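Local coordinates for protein BSU-2 beta-lactamase (Bacillus subtilis, PDB 6W5E) that probably hydrolyses the beta-lactam ring of antibiotics, as a class D beta-lactamase, at residues M37-F43 / T60-N64. Residues are numbered along the deposited sequence; the frame is centred on the assembly and turned at random.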
ATOM      1  N   MET A  37      22.798   1.451   5.149  1.00 18.28           N
ATOM      2  CA  MET A  37      21.982   2.639   5.360  1.00 15.83           C
ATOM      3  C   MET A  37      21.765   2.942   6.840  1.00 14.18           C
ATOM      4  O   MET A  37      21.949   2.098   7.718  1.00 17.27           O
ATOM      5  CB  MET A  37      20.598   2.475   4.739  1.00 18.03           C
ATOM      6  CG  MET A  37      20.575   2.053   3.304  1.00 19.03           C
ATOM      7  SD  MET A  37      18.870   1.667   2.863  1.00 17.26           S
ATOM      8  CE  MET A  37      18.046   3.235   3.141  1.00 16.57           C
ATOM      9  N   ASN A  38      21.307   4.165   7.098  1.00 13.11           N
ATOM     10  CA  ASN A  38      20.805   4.560   8.408  1.00 12.22           C
ATOM     11  C   ASN A  38      19.692   5.574   8.197  1.00 12.52           C
ATOM     12  O   ASN A  38      19.848   6.499   7.397  1.00 14.49           O
ATOM     13  CB  ASN A  38      21.919   5.194   9.245  1.00 13.08           C
ATOM     14  CG  ASN A  38      21.498   5.418  10.675  1.00 13.49           C
ATOM     15  OD1 ASN A  38      20.798   6.382  10.983  1.00 13.20           O
ATOM     16  ND2 ASN A  38      21.932   4.525  11.567  1.00 15.66           N
ATOM     17  N   VAL A  39      18.574   5.403   8.907  1.00 10.85           N
ATOM     18  CA  VAL A  39      17.429   6.301   8.768  1.00 12.49           C
ATOM     19  C   VAL A  39      16.949   6.819  10.124  1.00 11.91           C
ATOM     20  O   VAL A  39      15.834   7.340  10.229  1.00 12.30           O
ATOM     21  CB  VAL A  39      16.274   5.664   7.960  1.00 12.83           C
ATOM     22  CG1 VAL A  39      16.763   5.222   6.583  1.00 13.58           C
ATOM     23  CG2 VAL A  39      15.657   4.497   8.723  1.00 12.10           C
ATOM     24  N   ASP A  40      17.785   6.687  11.165  1.00 11.91           N
ATOM     25  CA  ASP A  40      17.380   7.079  12.518  1.00 13.55           C
ATOM     26  C   ASP A  40      16.773   8.474  12.546  1.00 12.92           C
ATOM     27  O   ASP A  40      15.764   8.708  13.222  1.00 13.59           O
ATOM     28  CB  ASP A  40      18.586   7.094  13.457  1.00 12.80           C
ATOM     29  CG  ASP A  40      19.086   5.721  13.820  1.00 14.58           C
ATOM     30  OD1 ASP A  40      18.564   4.708  13.317  1.00 15.54           O
ATOM     31  OD2 ASP A  40      20.039   5.667  14.622  1.00 17.65           O
ATOM     32  N   ASP A  41      17.389   9.433  11.850  1.00 13.92           N
ATOM     33  CA  ASP A  41      16.944  10.805  12.079  1.00 13.11           C
ATOM     34  C   ASP A  41      15.616  11.131  11.411  1.00 15.12           C
ATOM     35  O   ASP A  41      15.046  12.191  11.687  1.00 17.52           O
ATOM     36  CB  ASP A  41      18.031  11.856  11.792  1.00 15.18           C
ATOM     37  CG  ASP A  41      18.397  11.983  10.330  1.00 16.92           C
ATOM     38  OD1 ASP A  41      17.725  11.431   9.439  1.00 19.45           O
ATOM     39  OD2 ASP A  41      19.405  12.678  10.076  1.00 17.78           O
ATOM     40  N   GLU A  42      15.092  10.239  10.577  1.00 13.54           N
ATOM     41  CA  GLU A  42      13.752  10.418  10.047  1.00 14.20           C
ATOM     42  C   GLU A  42      12.683  10.094  11.079  1.00 14.55           C
ATOM     43  O   GLU A  42      11.526  10.484  10.893  1.00 17.06           O
ATOM     44  CB  GLU A  42      13.539   9.506   8.843  1.00 14.64           C
ATOM     45  CG  GLU A  42      14.485   9.748   7.693  1.00 17.15           C
ATOM     46  CD  GLU A  42      14.198  11.022   6.942  1.00 18.39           C
ATOM     47  OE1 GLU A  42      13.068  11.544   7.030  1.00 19.96           O
ATOM     48  OE2 GLU A  42      15.107  11.478   6.223  1.00 23.27           O
ATOM     49  N   PHE A  43      13.053   9.400  12.157  1.00 16.47           N
ATOM     50  CA  PHE A  43      12.122   8.918  13.168  1.00 17.76           C
ATOM     51  C   PHE A  43      12.471   9.411  14.561  1.00 21.67           C
ATOM     52  O   PHE A  43      11.971   8.851  15.543  1.00 24.26           O
ATOM     53  CB  PHE A  43      12.128   7.389  13.206  1.00 17.98           C
ATOM     54  CG  PHE A  43      11.625   6.752  11.956  1.00 14.99           C
ATOM     55  CD1 PHE A  43      10.278   6.460  11.807  1.00 15.51           C
ATOM     56  CD2 PHE A  43      12.501   6.437  10.928  1.00 15.10           C
ATOM     57  CE1 PHE A  43       9.820   5.865  10.660  1.00 14.86           C
ATOM     58  CE2 PHE A  43      12.046   5.846   9.776  1.00 14.57           C
ATOM     59  CZ  PHE A  43      10.708   5.563   9.641  1.00 14.08           C
ATOM     60  N   THR A  60      17.462  -7.036   2.626  1.00 12.35           N
ATOM     61  CA  THR A  60      16.427  -6.247   3.286  1.00 12.11           C
ATOM     62  C   THR A  60      17.023  -5.474   4.452  1.00 12.68           C
ATOM     63  O   THR A  60      17.665  -6.065   5.324  1.00 14.86           O
ATOM     64  CB  THR A  60      15.295  -7.146   3.801  1.00 13.04           C
ATOM     65  OG1 THR A  60      14.808  -7.951   2.723  1.00 15.06           O
ATOM     66  CG2 THR A  60      14.161  -6.303   4.367  1.00 15.62           C
ATOM     67  N   PHE A  61      16.794  -4.161   4.467  1.00 12.11           N
ATOM     68  CA  PHE A  61      17.127  -3.289   5.584  1.00 11.51           C
ATOM     69  C   PHE A  61      15.866  -3.013   6.390  1.00 11.56           C
ATOM     70  O   PHE A  61      14.807  -2.731   5.819  1.00 12.11           O
ATOM     71  CB  PHE A  61      17.692  -1.962   5.064  1.00 12.80           C
ATOM     72  CG  PHE A  61      17.833  -0.905   6.118  1.00 13.34           C
ATOM     73  CD1 PHE A  61      18.890  -0.937   7.006  1.00 14.34           C
ATOM     74  CD2 PHE A  61      16.910   0.128   6.223  1.00 14.17           C
ATOM     75  CE1 PHE A  61      19.029   0.034   7.981  1.00 15.53           C
ATOM     76  CE2 PHE A  61      17.047   1.106   7.198  1.00 16.47           C
ATOM     77  CZ  PHE A  61      18.104   1.052   8.075  1.00 15.00           C
ATOM     78  N   VAL A  62      15.978  -3.086   7.717  1.00 11.75           N
ATOM     79  CA  VAL A  62      14.850  -2.851   8.619  1.00 12.27           C
ATOM     80  C   VAL A  62      15.296  -1.907   9.727  1.00 12.43           C
ATOM     81  O   VAL A  62      16.197  -2.246  10.505  1.00 14.01           O
ATOM     82  CB  VAL A  62      14.321  -4.158   9.239  1.00 13.35           C
ATOM     83  CG1 VAL A  62      13.148  -3.863  10.172  1.00 15.02           C
ATOM     84  CG2 VAL A  62      13.913  -5.154   8.165  1.00 13.33           C
ATOM     85  N   TYR A  63      14.665  -0.735   9.805  1.00 11.98           N
ATOM     86  CA  TYR A  63      14.766   0.132  10.972  1.00 12.22           C
ATOM     87  C   TYR A  63      13.613  -0.175  11.922  1.00 12.85           C
ATOM     88  O   TYR A  63      12.446  -0.169  11.510  1.00 12.02           O
ATOM     89  CB  TYR A  63      14.716   1.610  10.565  1.00 12.61           C
ATOM     90  CG  TYR A  63      14.459   2.524  11.746  1.00 13.27           C
ATOM     91  CD1 TYR A  63      15.497   2.907  12.598  1.00 13.30           C
ATOM     92  CD2 TYR A  63      13.172   2.978  12.038  1.00 15.72           C
ATOM     93  CE1 TYR A  63      15.254   3.729  13.707  1.00 13.62           C
ATOM     94  CE2 TYR A  63      12.924   3.786  13.138  1.00 16.20           C
ATOM     95  CZ  TYR A  63      13.962   4.159  13.965  1.00 15.96           C
ATOM     96  OH  TYR A  63      13.702   4.967  15.050  1.00 19.58           O
ATOM     97  N   ASN A  64      13.950  -0.441  13.192  1.00 12.43           N
ATOM     98  CA  ASN A  64      12.993  -0.751  14.253  1.00 11.48           C
ATOM     99  C   ASN A  64      12.356  -2.120  14.034  1.00 11.39           C
ATOM    100  O   ASN A  64      11.191  -2.239  13.624  1.00 12.90           O
ATOM    101  CB  ASN A  64      11.953   0.360  14.445  1.00 12.95           C
ATOM    102  CG  ASN A  64      11.176   0.213  15.736  1.00 12.45           C
ATOM    103  OD1 ASN A  64      11.196  -0.846  16.365  1.00 16.28           O
ATOM    104  ND2 ASN A  64      10.477   1.266  16.129  1.00 14.68           N
TER
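Y63 reaches from the edge strand 59-63 across to the loop 37-43, meeting V39, D40 and F43 in turn. Its CB rests 3.6 Å from V39 CG2, and the same methyl also lies near CG. CG is anti to the backbone N (chi1 165°), which points the ring from the strand toward 39-43. Along the CD1/CE1 flank D40 OD1 comes within 3.5 Å of CE1, the carboxylate plane turned well away from that of the ring. Along the other flank CD2 and CE2 lie against the F43 ring in an offset stack, centroids 4.6 Å apart and planes at 21°; CE2 lies 3.4 Å from F43 CG. The tip, OH, ends 3.4 Å from F43 CB.

Two residues before Y63, F61 takes M37 CB over the centre of one ring face, a CH-pi contact, while SD approaches obliquely in a Met-aromatic contact. V39 CG2 meets the edge of that ring and so bridges both aromatics. An Asx turn, D40 N to N38 OD1 (3.0 Å), shapes the loop as it enters the short 3-10 turn. F61 and Y63 bond through their backbones to L52 and F50 of strand 48-54, while V39 and F43 pack on helix 248-261; this N-terminal segment thus lies between the C-terminal helix and the outermost strand of the antiparallel sheet in the transpeptidase-like beta-lactamase fold.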